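Local coordinates for 3,6-diketocamphane 1,6-monooxygenase (Pseudomonas putida, PDB 4UWM), which inserts an oxygen atom from O2 into (1S,4S)-bornane-2,5-dione to give a lactone, using reduced FMN, in the degradation of (-)-camphor, at residues A[81-85]-A[86-90]; A[145-148]-A[149-153]; A[362-365]-A[366-370]; A[247-250]-A[251-254]. All blocks are in the same frame, centred on the assembly; numbering follows the deposited sequence. Where two conformers were deposited one is given.

Contact 1 (A[81-85]-A[86-90]); sequences PHQHP and AKLAT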
ATOM      1  N   PRO A  81      -5.337   1.108  15.681  1.00 18.25           N
ATOM      2  CA  PRO A  81      -4.593   2.083  16.497  1.00 17.09           C
ATOM      3  C   PRO A  81      -3.295   2.623  15.873  1.00 19.79           C
ATOM      4  O   PRO A  81      -2.732   3.600  16.368  1.00 21.75           O
ATOM      5  CB  PRO A  81      -4.290   1.303  17.777  1.00 18.59           C
ATOM      6  CG  PRO A  81      -5.320   0.216  17.824  1.00 17.69           C
ATOM      7  CD  PRO A  81      -5.490  -0.178  16.386  1.00 19.36           C
ATOM      8  N   HIS A  82      -2.841   2.027  14.763  1.00 16.55           N
ATOM      9  CA  HIS A  82      -1.522   2.345  14.219  1.00 14.05           C
ATOM     10  C   HIS A  82      -1.528   3.343  13.027  1.00 15.28           C
ATOM     11  O   HIS A  82      -0.459   3.659  12.491  1.00 16.69           O
ATOM     12  CB  HIS A  82      -0.802   1.041  13.752  1.00 13.91           C
ATOM     13  CG  HIS A  82      -0.475   0.070  14.850  1.00 15.22           C
ATOM     14  ND1 HIS A  82       0.061  -1.176  14.590  1.00 13.02           N
ATOM     15  CD2 HIS A  82      -0.631   0.141  16.201  1.00 15.80           C
ATOM     16  CE1 HIS A  82       0.246  -1.824  15.735  1.00 15.59           C
ATOM     17  NE2 HIS A  82      -0.163  -1.046  16.725  1.00 15.42           N
ATOM     18  N   GLN A  83      -2.710   3.809  12.601  1.00 14.60           N
ATOM     19  CA  GLN A  83      -2.890   4.619  11.381  0.50 15.62           C
ATOM     20  C   GLN A  83      -3.871   5.748  11.637  1.00 16.53           C
ATOM     21  O   GLN A  83      -4.808   5.570  12.436  1.00 15.92           O
ATOM     22  CB  GLN A  83      -3.525   3.772  10.250  0.50 14.83           C
ATOM     23  CG  GLN A  83      -2.821   2.476   9.915  0.50 15.66           C
ATOM     24  CD  GLN A  83      -3.096   2.000   8.495  0.50 16.19           C
ATOM     25  OE1 GLN A  83      -3.089   0.798   8.210  0.50 15.87           O
ATOM     26  NE2 GLN A  83      -3.314   2.944   7.597  0.50 15.21           N
ATOM     27  N   HIS A  84      -3.713   6.861  10.919  1.00 15.45           N
ATOM     28  CA  HIS A  84      -4.778   7.858  10.872  1.00 16.08           C
ATOM     29  C   HIS A  84      -5.984   7.254  10.169  1.00 15.30           C
ATOM     30  O   HIS A  84      -5.859   6.753   9.053  1.00 16.16           O
ATOM     31  CB  HIS A  84      -4.338   9.137  10.144  1.00 15.31           C
ATOM     32  CG  HIS A  84      -5.258  10.276  10.418  1.00 15.80           C
ATOM     33  ND1 HIS A  84      -6.494  10.382   9.824  1.00 15.67           N
ATOM     34  CD2 HIS A  84      -5.191  11.269  11.339  1.00 16.23           C
ATOM     35  CE1 HIS A  84      -7.128  11.435  10.315  1.00 17.30           C
ATOM     36  NE2 HIS A  84      -6.357  11.991  11.235  1.00 18.38           N
ATOM     37  N   PRO A  85      -7.175   7.304  10.804  1.00 17.64           N
ATOM     38  CA  PRO A  85      -8.358   6.661  10.242  1.00 14.37           C
ATOM     39  C   PRO A  85      -8.838   7.215   8.911  1.00 15.96           C
ATOM     40  O   PRO A  85      -9.449   6.475   8.158  1.00 14.14           O
ATOM     41  CB  PRO A  85      -9.453   6.904  11.320  1.00 18.48           C
ATOM     42  CG  PRO A  85      -8.694   7.182  12.566  1.00 18.16           C
ATOM     43  CD  PRO A  85      -7.425   7.839  12.157  1.00 18.46           C
ATOM     44  N   ALA A  86      -8.660   8.514   8.642  1.00 16.08           N
ATOM     45  CA  ALA A  86      -9.034   9.049   7.319  1.00 14.98           C
ATOM     46  C   ALA A  86      -8.116   8.505   6.203  1.00 13.91           C
ATOM     47  O   ALA A  86      -8.582   8.169   5.131  1.00 13.90           O
ATOM     48  CB  ALA A  86      -9.016  10.585   7.302  1.00 14.85           C
ATOM     49  N   LYS A  87      -6.826   8.474   6.465  1.00 13.92           N
ATOM     50  CA  LYS A  87      -5.860   7.880   5.511  1.00 14.10           C
ATOM     51  C   LYS A  87      -6.207   6.406   5.238  1.00 11.83           C
ATOM     52  O   LYS A  87      -6.210   5.961   4.090  1.00 14.24           O
ATOM     53  CB  LYS A  87      -4.443   8.015   6.073  1.00 13.29           C
ATOM     54  CG  LYS A  87      -3.304   7.644   5.118  1.00 12.91           C
ATOM     55  CD  LYS A  87      -3.197   8.714   4.020  1.00 13.71           C
ATOM     56  CE  LYS A  87      -2.039   8.471   3.082  1.00 16.05           C
ATOM     57  NZ  LYS A  87      -2.327   7.226   2.315  1.00 16.73           N
ATOM     58  N   LEU A  88      -6.451   5.653   6.306  1.00 12.75           N
ATOM     59  CA  LEU A  88      -6.807   4.233   6.196  1.00 13.74           C
ATOM     60  C   LEU A  88      -8.147   4.036   5.469  1.00 14.41           C
ATOM     61  O   LEU A  88      -8.269   3.234   4.528  1.00 10.97           O
ATOM     62  CB  LEU A  88      -6.779   3.571   7.596  1.00 13.30           C
ATOM     63  CG  LEU A  88      -7.155   2.082   7.680  1.00 15.03           C
ATOM     64  CD1 LEU A  88      -6.333   1.240   6.683  1.00 12.80           C
ATOM     65  CD2 LEU A  88      -6.986   1.575   9.108  1.00 13.32           C
ATOM     66  N   ALA A  89      -9.157   4.817   5.848  1.00 13.88           N
ATOM     67  CA  ALA A  89     -10.462   4.697   5.179  1.00 12.28           C
ATOM     68  C   ALA A  89     -10.365   4.927   3.678  1.00 12.20           C
ATOM     69  O   ALA A  89     -10.990   4.211   2.898  1.00 14.24           O
ATOM     70  CB  ALA A  89     -11.497   5.682   5.799  1.00 13.15           C
ATOM     71  N   THR A  90      -9.601   5.942   3.270  1.00 13.82           N
ATOM     72  CA  THR A  90      -9.435   6.286   1.853  1.00 12.54           C
ATOM     73  C   THR A  90      -8.762   5.127   1.077  1.00 14.37           C
ATOM     74  O   THR A  90      -9.202   4.777  -0.016  1.00 12.63           O
ATOM     75  CB  THR A  90      -8.583   7.578   1.697  1.00 16.03           C
ATOM     76  OG1 THR A  90      -9.189   8.647   2.439  1.00 19.03           O
ATOM     77  CG2 THR A  90      -8.440   8.003   0.217  1.00 15.12           C
TER
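His84 presents the edge of its imidazole to the first turn of helix 85-98, where ND1 receives the amide of Ala86, making it a textbook side-chain N-cap on one of the outer helices of this TIM barrel. With CG anti to the backbone N (chi1 -164°), ND1 comes to 3.1 Å from Ala86 N, a bond that is somewhat bent (143°) and tilted 22° from the ring plane. ND1 also lies 3.6 Å from Ala86 CB, while CD of Pro85 rests over one ring face. NE2 bonds to Asp167 O, so the ring probably carries its proton there and leaves ND1 as the acceptor. With an alanine here, the Ala86 amide would probably lose its cap and Asp167 O its partner. The His84 carbonyl takes the first helical bond, from Leu88 N at 3.0 Å. In one of its two modelled conformers, Gln83 crosses Leu88 at about a right angle: NE2 stands 3.5 Å from Leu88 CB and OE1 3.6 Å from CD1 of that leucine. Gln83 also packs on Lys87 of the second subunit. One turn on, Thr90 OG1 and Thr90 N grip Ala86 O from opposite faces of its carbonyl plane, at 2.8 and 3.1 Å.

Contact 2 (A[145-148]-A[149-153]); sequences ESLF and IMEKI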
ATOM      1  N   GLU A 145     -12.916   4.328  18.067  1.00 19.51           N
ATOM      2  CA  GLU A 145     -12.899   5.686  17.520  1.00 22.11           C
ATOM      3  C   GLU A 145     -12.503   5.650  16.049  1.00 22.24           C
ATOM      4  O   GLU A 145     -13.086   6.354  15.231  1.00 20.16           O
ATOM      5  CB  GLU A 145     -11.968   6.614  18.319  1.00 21.21           C
ATOM      6  CG  GLU A 145     -12.010   8.087  17.886  1.00 20.48           C
ATOM      7  CD  GLU A 145     -11.091   8.971  18.710  1.00 24.17           C
ATOM      8  OE1 GLU A 145     -11.031   8.805  19.933  1.00 37.90           O
ATOM      9  OE2 GLU A 145     -10.413   9.839  18.149  1.00 31.07           O
ATOM     10  N   SER A 146     -11.514   4.818  15.710  1.00 21.95           N
ATOM     11  CA  SER A 146     -11.107   4.723  14.302  1.00 16.48           C
ATOM     12  C   SER A 146     -12.272   4.255  13.441  1.00 14.83           C
ATOM     13  O   SER A 146     -12.586   4.852  12.418  1.00 18.64           O
ATOM     14  CB  SER A 146      -9.893   3.792  14.117  1.00 16.88           C
ATOM     15  OG  SER A 146      -9.789   3.456  12.734  1.00 17.93           O
ATOM     16  N   LEU A 147     -12.931   3.182  13.857  1.00 19.26           N
ATOM     17  CA  LEU A 147     -14.034   2.640  13.071  1.00 19.62           C
ATOM     18  C   LEU A 147     -15.170   3.670  12.950  1.00 24.31           C
ATOM     19  O   LEU A 147     -15.761   3.828  11.885  1.00 21.11           O
ATOM     20  CB  LEU A 147     -14.554   1.354  13.723  1.00 26.37           C
ATOM     21  CG  LEU A 147     -15.764   0.665  13.091  1.00 29.74           C
ATOM     22  CD1 LEU A 147     -15.498   0.282  11.636  1.00 28.74           C
ATOM     23  CD2 LEU A 147     -16.096  -0.557  13.923  1.00 28.39           C
ATOM     24  N   PHE A 148     -15.452   4.366  14.047  1.00 22.02           N
ATOM     25  CA  PHE A 148     -16.458   5.452  14.045  1.00 22.59           C
ATOM     26  C   PHE A 148     -16.140   6.445  12.932  1.00 23.05           C
ATOM     27  O   PHE A 148     -17.006   6.744  12.113  1.00 21.92           O
ATOM     28  CB  PHE A 148     -16.499   6.145  15.409  1.00 21.03           C
ATOM     29  CG  PHE A 148     -17.364   7.388  15.445  1.00 23.98           C
ATOM     30  CD1 PHE A 148     -18.746   7.293  15.559  1.00 26.41           C
ATOM     31  CD2 PHE A 148     -16.786   8.649  15.372  1.00 25.63           C
ATOM     32  CE1 PHE A 148     -19.540   8.429  15.606  1.00 28.67           C
ATOM     33  CE2 PHE A 148     -17.575   9.797  15.409  1.00 34.26           C
ATOM     34  CZ  PHE A 148     -18.955   9.683  15.534  1.00 29.22           C
ATOM     35  N   ILE A 149     -14.887   6.918  12.889  1.00 20.87           N
ATOM     36  CA  ILE A 149     -14.414   7.841  11.838  1.00 19.47           C
ATOM     37  C   ILE A 149     -14.472   7.256  10.428  1.00 22.74           C
ATOM     38  O   ILE A 149     -15.015   7.888   9.513  1.00 18.23           O
ATOM     39  CB  ILE A 149     -12.983   8.374  12.155  1.00 22.99           C
ATOM     40  CG1 ILE A 149     -13.020   9.213  13.438  1.00 20.41           C
ATOM     41  CG2 ILE A 149     -12.395   9.154  10.978  1.00 19.88           C
ATOM     42  CD1 ILE A 149     -11.666   9.484  14.094  1.00 19.97           C
ATOM     43  N   MET A 150     -13.914   6.047  10.234  1.00 20.09           N
ATOM     44  CA  MET A 150     -13.854   5.475   8.899  1.00 16.86           C
ATOM     45  C   MET A 150     -15.229   5.289   8.267  1.00 16.03           C
ATOM     46  O   MET A 150     -15.415   5.569   7.083  1.00 17.41           O
ATOM     47  CB  MET A 150     -13.072   4.133   8.902  1.00 14.23           C
ATOM     48  CG  MET A 150     -11.609   4.287   9.343  1.00 15.12           C
ATOM     49  SD  MET A 150     -10.594   2.913   8.673  1.00 17.88           S
ATOM     50  CE  MET A 150     -11.249   1.532   9.582  1.00 16.48           C
ATOM     51  N   GLU A 151     -16.187   4.785   9.038  1.00 19.63           N
ATOM     52  CA  GLU A 151     -17.550   4.607   8.516  1.00 20.81           C
ATOM     53  C   GLU A 151     -18.142   5.935   8.033  1.00 20.82           C
ATOM     54  O   GLU A 151     -18.880   5.967   7.057  1.00 19.32           O
ATOM     55  CB  GLU A 151     -18.467   4.016   9.587  1.00 25.47           C
ATOM     56  CG  GLU A 151     -18.081   2.605   9.992  1.00 27.06           C
ATOM     57  CD  GLU A 151     -18.860   2.091  11.188  1.00 33.22           C
ATOM     58  OE1 GLU A 151     -19.259   2.889  12.064  1.00 37.70           O
ATOM     59  OE2 GLU A 151     -19.026   0.866  11.273  1.00 31.03           O
ATOM     60  N   LYS A 152     -17.820   7.022   8.724  1.00 22.52           N
ATOM     61  CA  LYS A 152     -18.327   8.346   8.301  1.00 24.37           C
ATOM     62  C   LYS A 152     -17.600   8.864   7.046  1.00 24.63           C
ATOM     63  O   LYS A 152     -18.215   9.475   6.156  1.00 24.29           O
ATOM     64  CB  LYS A 152     -18.303   9.332   9.470  1.00 26.17           C
ATOM     65  CG  LYS A 152     -19.202   8.910  10.628  1.00 27.59           C
ATOM     66  CD  LYS A 152     -18.951   9.762  11.869  1.00 31.97           C
ATOM     67  CE  LYS A 152     -19.676  11.106  11.773  1.00 32.11           C
ATOM     68  NZ  LYS A 152     -21.158  10.934  11.782  1.00 33.32           N
ATOM     69  N   ILE A 153     -16.304   8.577   6.931  1.00 20.68           N
ATOM     70  CA  ILE A 153     -15.591   8.941   5.714  0.60 21.83           C
ATOM     71  C   ILE A 153     -16.172   8.195   4.516  1.00 21.46           C
ATOM     72  O   ILE A 153     -16.375   8.796   3.467  1.00 20.32           O
ATOM     73  CB  ILE A 153     -14.070   8.750   5.843  0.60 23.08           C
ATOM     74  CG1 ILE A 153     -13.496   9.900   6.669  0.60 22.87           C
ATOM     75  CG2 ILE A 153     -13.391   8.722   4.468  0.60 22.91           C
ATOM     76  CD1 ILE A 153     -12.370   9.484   7.572  0.60 20.70           C
TER
HETATM   77  O   HOH W   1     -19.612   5.725  12.651  1.00 23.01           O
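Phe148 O is gripped twice: a water donates to it at 2.8 Å, and Lys152 N reaches it through a weak, long helical bond of 3.5 Å. The same water donates to Glu151 OE1 at 2.9 Å, bridging the carboxylate to the backbone one turn back. These residues belong to helix 139-155, on the outside of the luciferase-type TIM barrel, where the buried Ile149 and Met150 pack on helix 85-98 through Pro85 and Leu88. On the outer side, Lys152 has CG anti to the carbonyl carbon (chi1 -62°) and an extended chi2 (169°), which bring CD over one face of the Phe148 ring, toward its rim, in a CH-pi contact 3.9 Å from the centroid. Bends at chi3 and chi4 then set CE and NZ, and the ammonium makes a cation-pi contact with Phe159. Glu151 slants across Leu147, with OE2 at 3.6 Å from Leu147 CD1. Replacing Glu151 by an alanine is likely to deprive the bridging water of its carboxylate anchor and Leu147 CD1 of its contact with the glutamate chain. Glu145 CG lies 4.1 Å from Ile149 CD1, the two chains side by side, while Glu145 OE2 is held by the amides of Tyr165 and Trp166. The chemistry divides the helix: on the more solvent-facing flank a water probably helps satisfy Phe148 O, where the helical bond is weak, whereas Ile149 and Met150 rely on apolar contact.

Contact 3 (A[362-365]-A[366-370]); sequences LELI and SKEVA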
ATOM      1  N   LEU A 362      -3.548 -27.915  -1.870  1.00 35.44           N
ATOM      2  CA  LEU A 362      -4.589 -26.889  -1.959  1.00 27.77           C
ATOM      3  C   LEU A 362      -5.615 -27.221  -3.038  1.00 30.56           C
ATOM      4  O   LEU A 362      -6.821 -27.039  -2.813  1.00 29.75           O
ATOM      5  CB  LEU A 362      -3.994 -25.478  -2.162  1.00 27.02           C
ATOM      6  CG  LEU A 362      -3.173 -24.872  -1.014  1.00 25.21           C
ATOM      7  CD1 LEU A 362      -2.703 -23.486  -1.453  1.00 23.63           C
ATOM      8  CD2 LEU A 362      -3.968 -24.780   0.286  1.00 25.90           C
ATOM      9  N   GLU A 363      -5.147 -27.717  -4.192  1.00 30.45           N
ATOM     10  CA  GLU A 363      -6.077 -28.193  -5.211  0.70 29.78           C
ATOM     11  C   GLU A 363      -6.990 -29.309  -4.691  1.00 31.00           C
ATOM     12  O   GLU A 363      -8.185 -29.301  -4.982  1.00 31.42           O
ATOM     13  CB  GLU A 363      -5.350 -28.641  -6.468  0.70 28.72           C
ATOM     14  CG  GLU A 363      -6.282 -28.855  -7.638  0.70 30.09           C
ATOM     15  CD  GLU A 363      -5.543 -28.979  -8.939  0.70 37.75           C
ATOM     16  OE1 GLU A 363      -4.480 -29.633  -8.957  0.70 49.03           O
ATOM     17  OE2 GLU A 363      -6.021 -28.413  -9.942  0.70 48.11           O
ATOM     18  N   LEU A 364      -6.440 -30.237  -3.909  1.00 34.64           N
ATOM     19  CA  LEU A 364      -7.225 -31.350  -3.377  1.00 37.16           C
ATOM     20  C   LEU A 364      -8.293 -30.884  -2.387  1.00 41.94           C
ATOM     21  O   LEU A 364      -9.450 -31.315  -2.464  1.00 33.07           O
ATOM     22  CB  LEU A 364      -6.322 -32.402  -2.732  1.00 41.44           C
ATOM     23  CG  LEU A 364      -5.481 -33.244  -3.694  1.00 43.18           C
ATOM     24  CD1 LEU A 364      -4.568 -34.174  -2.910  1.00 47.89           C
ATOM     25  CD2 LEU A 364      -6.355 -34.022  -4.672  1.00 42.96           C
ATOM     26  N   ILE A 365      -7.898 -29.988  -1.482  1.00 32.03           N
ATOM     27  CA  ILE A 365      -8.803 -29.416  -0.489  1.00 29.00           C
ATOM     28  C   ILE A 365      -9.952 -28.679  -1.180  1.00 32.98           C
ATOM     29  O   ILE A 365     -11.127 -28.931  -0.893  1.00 37.53           O
ATOM     30  CB  ILE A 365      -8.050 -28.481   0.482  1.00 34.06           C
ATOM     31  CG1 ILE A 365      -7.066 -29.281   1.340  1.00 39.21           C
ATOM     32  CG2 ILE A 365      -9.022 -27.698   1.362  1.00 32.47           C
ATOM     33  CD1 ILE A 365      -5.873 -28.480   1.828  1.00 46.84           C
ATOM     34  N   SER A 366      -9.607 -27.810  -2.123  1.00 34.57           N
ATOM     35  CA  SER A 366     -10.574 -26.920  -2.767  1.00 35.60           C
ATOM     36  C   SER A 366     -11.531 -27.644  -3.725  1.00 39.92           C
ATOM     37  O   SER A 366     -12.732 -27.335  -3.746  1.00 32.39           O
ATOM     38  CB  SER A 366      -9.833 -25.795  -3.508  1.00 37.19           C
ATOM     39  OG  SER A 366     -10.723 -24.968  -4.235  1.00 34.04           O
ATOM     40  N   LYS A 367     -10.990 -28.590  -4.504  1.00 40.85           N
ATOM     41  CA  LYS A 367     -11.761 -29.313  -5.523  0.50 41.88           C
ATOM     42  C   LYS A 367     -12.366 -30.645  -5.054  1.00 43.88           C
ATOM     43  O   LYS A 367     -13.467 -31.006  -5.473  1.00 45.91           O
ATOM     44  CB  LYS A 367     -10.906 -29.554  -6.772  0.50 38.72           C
ATOM     45  CG  LYS A 367     -10.679 -28.322  -7.628  0.50 41.87           C
ATOM     46  CD  LYS A 367      -9.732 -28.621  -8.778  0.50 37.32           C
ATOM     47  CE  LYS A 367      -9.627 -27.437  -9.726  0.50 39.83           C
ATOM     48  NZ  LYS A 367      -8.531 -27.614 -10.719  0.50 38.19           N
ATOM     49  N   GLU A 368     -11.647 -31.378  -4.200  1.00 48.06           N
ATOM     50  CA  GLU A 368     -12.053 -32.735  -3.802  0.60 50.30           C
ATOM     51  C   GLU A 368     -12.604 -32.849  -2.384  1.00 53.79           C
ATOM     52  O   GLU A 368     -13.445 -33.702  -2.110  1.00 61.85           O
ATOM     53  CB  GLU A 368     -10.898 -33.728  -3.984  0.60 48.69           C
ATOM     54  CG  GLU A 368     -10.539 -34.022  -5.434  0.60 58.30           C
ATOM     55  CD  GLU A 368      -9.669 -35.258  -5.594  0.60 64.43           C
ATOM     56  OE1 GLU A 368      -9.739 -36.168  -4.735  0.60 63.86           O
ATOM     57  OE2 GLU A 368      -8.916 -35.327  -6.588  0.60 65.53           O
ATOM     58  N   VAL A 369     -12.129 -32.003  -1.473  1.00 45.07           N
ATOM     59  CA  VAL A 369     -12.581 -32.102  -0.084  1.00 40.75           C
ATOM     60  C   VAL A 369     -13.780 -31.196   0.205  1.00 47.73           C
ATOM     61  O   VAL A 369     -14.868 -31.674   0.550  1.00 45.89           O
ATOM     62  CB  VAL A 369     -11.442 -31.864   0.940  1.00 40.29           C
ATOM     63  CG1 VAL A 369     -11.984 -31.868   2.363  1.00 41.15           C
ATOM     64  CG2 VAL A 369     -10.354 -32.914   0.801  1.00 40.32           C
ATOM     65  N   ALA A 370     -13.583 -29.888   0.044  1.00 42.80           N
ATOM     66  CA  ALA A 370     -14.580 -28.915   0.478  1.00 38.01           C
ATOM     67  C   ALA A 370     -15.929 -28.994  -0.250  1.00 35.81           C
ATOM     68  O   ALA A 370     -16.962 -28.799   0.391  1.00 38.71           O
ATOM     69  CB  ALA A 370     -14.014 -27.493   0.448  1.00 32.10           C
TER
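Lys367 lies back along Glu363, one turn earlier, and touches it from root to tip; both residues were modelled in two conformers, of which one pair is described. CB sits 3.3 Å from the carbonyl O of Glu363, the acceptor of Lys367 N. CG, anti to the carbonyl carbon of its own residue (chi1 -74°), is a little farther from that same oxygen, and the rest of the chain is extended, which carries NZ out to the carboxylate. On the way CD meets the Glu363 CG methylene at 3.6 Å, aliphatic against aliphatic where the two chains cross. CE then draws near OE2 of the glutamate, and in this pair of conformers NZ ends 2.7 Å from Glu363 OE2 in a salt bridge. The ammonium meets the oxygen on its anti side, 17° out of the carboxylate plane. This pair rides the outer face of helix 356-369, the helix that follows strand 343-347 of the TIM barrel; Ile365 on the inner face reaches strands 4-9 and 254-261, and Ser366 OG bonds to Val36 O. Here the helix widens into a pi-type turn. Leu364 O receives two amides, Glu368 N at 2.8 Å and Val369 N at 2.9 Å, the second lying in the carbonyl plane. Ile365 O takes Ala370 N five residues on, at 2.8 Å, with only a weak bond from Val369 N. Glu368, in one of two conformers, runs beside Leu364, its OE2 3.5 Å from Leu364 CD2.

Contact 4 (A[247-250]-A[251-254]); sequences TPDR and SRHA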
ATOM      1  N   THR A 247     -29.777 -11.841  12.578  1.00 43.69           N
ATOM      2  CA  THR A 247     -29.862 -13.292  12.483  0.50 48.54           C
ATOM      3  C   THR A 247     -28.462 -13.886  12.261  1.00 47.13           C
ATOM      4  O   THR A 247     -27.866 -13.697  11.193  1.00 50.54           O
ATOM      5  CB  THR A 247     -30.821 -13.735  11.356  0.50 51.49           C
ATOM      6  OG1 THR A 247     -31.881 -12.779  11.211  0.50 56.48           O
ATOM      7  CG2 THR A 247     -31.414 -15.102  11.667  0.50 52.87           C
ATOM      8  N   PRO A 248     -27.924 -14.612  13.269  1.00 47.27           N
ATOM      9  CA  PRO A 248     -26.564 -15.143  13.084  1.00 47.00           C
ATOM     10  C   PRO A 248     -26.509 -16.168  11.947  1.00 48.22           C
ATOM     11  O   PRO A 248     -27.374 -17.042  11.870  1.00 50.12           O
ATOM     12  CB  PRO A 248     -26.241 -15.817  14.432  1.00 46.39           C
ATOM     13  CG  PRO A 248     -27.393 -15.522  15.352  1.00 42.62           C
ATOM     14  CD  PRO A 248     -28.558 -15.148  14.491  1.00 43.37           C
ATOM     15  N   ASP A 249     -25.501 -16.047  11.082  1.00 40.40           N
ATOM     16  CA  ASP A 249     -25.320 -16.908   9.913  1.00 33.03           C
ATOM     17  C   ASP A 249     -23.987 -17.676   9.991  1.00 42.54           C
ATOM     18  O   ASP A 249     -22.912 -17.085   9.832  1.00 39.10           O
ATOM     19  CB  ASP A 249     -25.383 -16.055   8.641  1.00 36.49           C
ATOM     20  CG  ASP A 249     -25.373 -16.880   7.365  1.00 37.53           C
ATOM     21  OD1 ASP A 249     -25.158 -18.108   7.417  1.00 48.43           O
ATOM     22  OD2 ASP A 249     -25.563 -16.287   6.285  1.00 41.38           O
ATOM     23  N   ARG A 250     -24.072 -18.989  10.220  1.00 39.75           N
ATOM     24  CA  ARG A 250     -22.888 -19.841  10.355  0.60 38.83           C
ATOM     25  C   ARG A 250     -21.984 -19.824   9.134  1.00 38.17           C
ATOM     26  O   ARG A 250     -20.772 -19.992   9.265  1.00 41.57           O
ATOM     27  CB  ARG A 250     -23.275 -21.289  10.670  0.60 43.28           C
ATOM     28  CG  ARG A 250     -23.533 -21.570  12.139  0.60 43.75           C
ATOM     29  CD  ARG A 250     -23.758 -23.054  12.369  0.60 46.78           C
ATOM     30  NE  ARG A 250     -24.379 -23.316  13.663  0.60 50.42           N
ATOM     31  CZ  ARG A 250     -23.715 -23.455  14.807  0.60 45.60           C
ATOM     32  NH1 ARG A 250     -22.388 -23.356  14.841  0.60 42.77           N
ATOM     33  NH2 ARG A 250     -24.385 -23.688  15.925  0.60 42.52           N
ATOM     34  N   SER A 251     -22.567 -19.627   7.951  1.00 35.52           N
ATOM     35  CA  SER A 251     -21.787 -19.655   6.713  1.00 35.68           C
ATOM     36  C   SER A 251     -20.797 -18.478   6.597  1.00 35.68           C
ATOM     37  O   SER A 251     -19.908 -18.496   5.762  1.00 29.19           O
ATOM     38  CB  SER A 251     -22.697 -19.730   5.495  1.00 37.65           C
ATOM     39  OG  SER A 251     -23.464 -18.550   5.372  1.00 47.63           O
ATOM     40  N   ARG A 252     -20.962 -17.468   7.443  1.00 38.40           N
ATOM     41  CA  ARG A 252     -20.049 -16.328   7.480  1.00 38.61           C
ATOM     42  C   ARG A 252     -18.861 -16.605   8.411  1.00 39.02           C
ATOM     43  O   ARG A 252     -17.829 -15.930   8.329  1.00 37.57           O
ATOM     44  CB  ARG A 252     -20.792 -15.058   7.919  1.00 33.60           C
ATOM     45  CG  ARG A 252     -21.886 -14.598   6.962  1.00 31.74           C
ATOM     46  CD  ARG A 252     -22.538 -13.300   7.437  1.00 33.21           C
ATOM     47  NE  ARG A 252     -21.599 -12.165   7.500  1.00 35.17           N
ATOM     48  CZ  ARG A 252     -21.706 -11.133   8.343  1.00 39.66           C
ATOM     49  NH1 ARG A 252     -22.704 -11.071   9.217  1.00 32.81           N
ATOM     50  NH2 ARG A 252     -20.807 -10.145   8.315  1.00 40.41           N
ATOM     51  N   HIS A 253     -19.010 -17.596   9.292  1.00 32.45           N
ATOM     52  CA  HIS A 253     -17.946 -17.983  10.212  1.00 30.21           C
ATOM     53  C   HIS A 253     -16.775 -18.603   9.448  1.00 29.55           C
ATOM     54  O   HIS A 253     -16.963 -19.528   8.656  1.00 31.55           O
ATOM     55  CB  HIS A 253     -18.479 -18.949  11.271  1.00 30.49           C
ATOM     56  CG  HIS A 253     -17.597 -19.083  12.470  1.00 35.95           C
ATOM     57  ND1 HIS A 253     -17.842 -19.997  13.472  1.00 35.46           N
ATOM     58  CD2 HIS A 253     -16.468 -18.425  12.834  1.00 35.90           C
ATOM     59  CE1 HIS A 253     -16.909 -19.890  14.403  1.00 37.44           C
ATOM     60  NE2 HIS A 253     -16.064 -18.942  14.041  1.00 31.54           N
ATOM     61  N   ALA A 254     -15.577 -18.049   9.652  1.00 26.25           N
ATOM     62  CA  ALA A 254     -14.353 -18.600   9.066  1.00 25.26           C
ATOM     63  C   ALA A 254     -13.478 -19.158  10.168  1.00 23.45           C
ATOM     64  O   ALA A 254     -13.311 -18.535  11.220  1.00 24.55           O
ATOM     65  CB  ALA A 254     -13.606 -17.535   8.257  1.00 29.66           C
TER
HETATM   66  O   HOH W   2     -25.325 -12.312   9.225  1.00 57.99           O
HETATM   67  O   HOH W   3     -19.549 -22.191  14.089  1.00 49.30           O
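Asp249 swings its carboxylate away from its own nitrogen (chi1 -173°), and Ser251 turns its hydroxyl into the cramped position between backbone N and carbonyl carbon (chi1 66°); together these rotations put OG 2.7 Å from Asp249 OD1. The serine amide binds the same oxygen, Ser251 N to Asp249 OD1 3.1 Å, closing an Asx turn. Both donors come in over one face of the carboxylate plane, more than 40° out of it. The backbone continues the curl: Arg252 N donates to Asp249 O at 3.1 Å and His253 N to Arg250 O at 3.0 Å, a short 3-10 winding in the loop that carries the chain from helix 227-244 into barrel strand 254-261. Arg252 crosses Asp249 at about a right angle without pairing, its NE 5.8 Å from Asp249 OD2. The guanidinium instead forms a salt bridge with Glu197 and bonds to Asn217 O, while NH1 donates a hydrogen bond to a water at 2.9 Å. A second water lies in the plane of the His253 ring, at 2.8 Å from ND1; the other ring nitrogen is bonded to Ser222 OG. The chemistry implies a division of labour: the aspartate, though an anion close to an arginine, is spent on pinning the turn, where one N-H and one O-H donor probably share its charge, and Arg252 is left to tie the loop to neighbouring parts of the barrel.

Overall arrangement
Contacts 1 and 2 form a pair: helix 85-98 and helix 139-155 lie against each other, with Met150 SD 3.7 Å from Leu88 CG, and the centres of the two contacts lie about 9 Å apart. Contact 1 is the buried one, and the second subunit also reaches it. Contacts 2 and 3 are both half-buried helix turns, yet they stand on opposite sides of the chain's centre, about 38 Å apart between centres. Their outer flanks differ: contact 2 uses water and CH-pi contact, contact 3 a direct salt bridge. Contact 4 lies at the surface, in a loop rather than a helix. In both contacts 1 and 4 a side chain accepts from the amide two residues on: a helix N-cap in one, an Asx turn in the other.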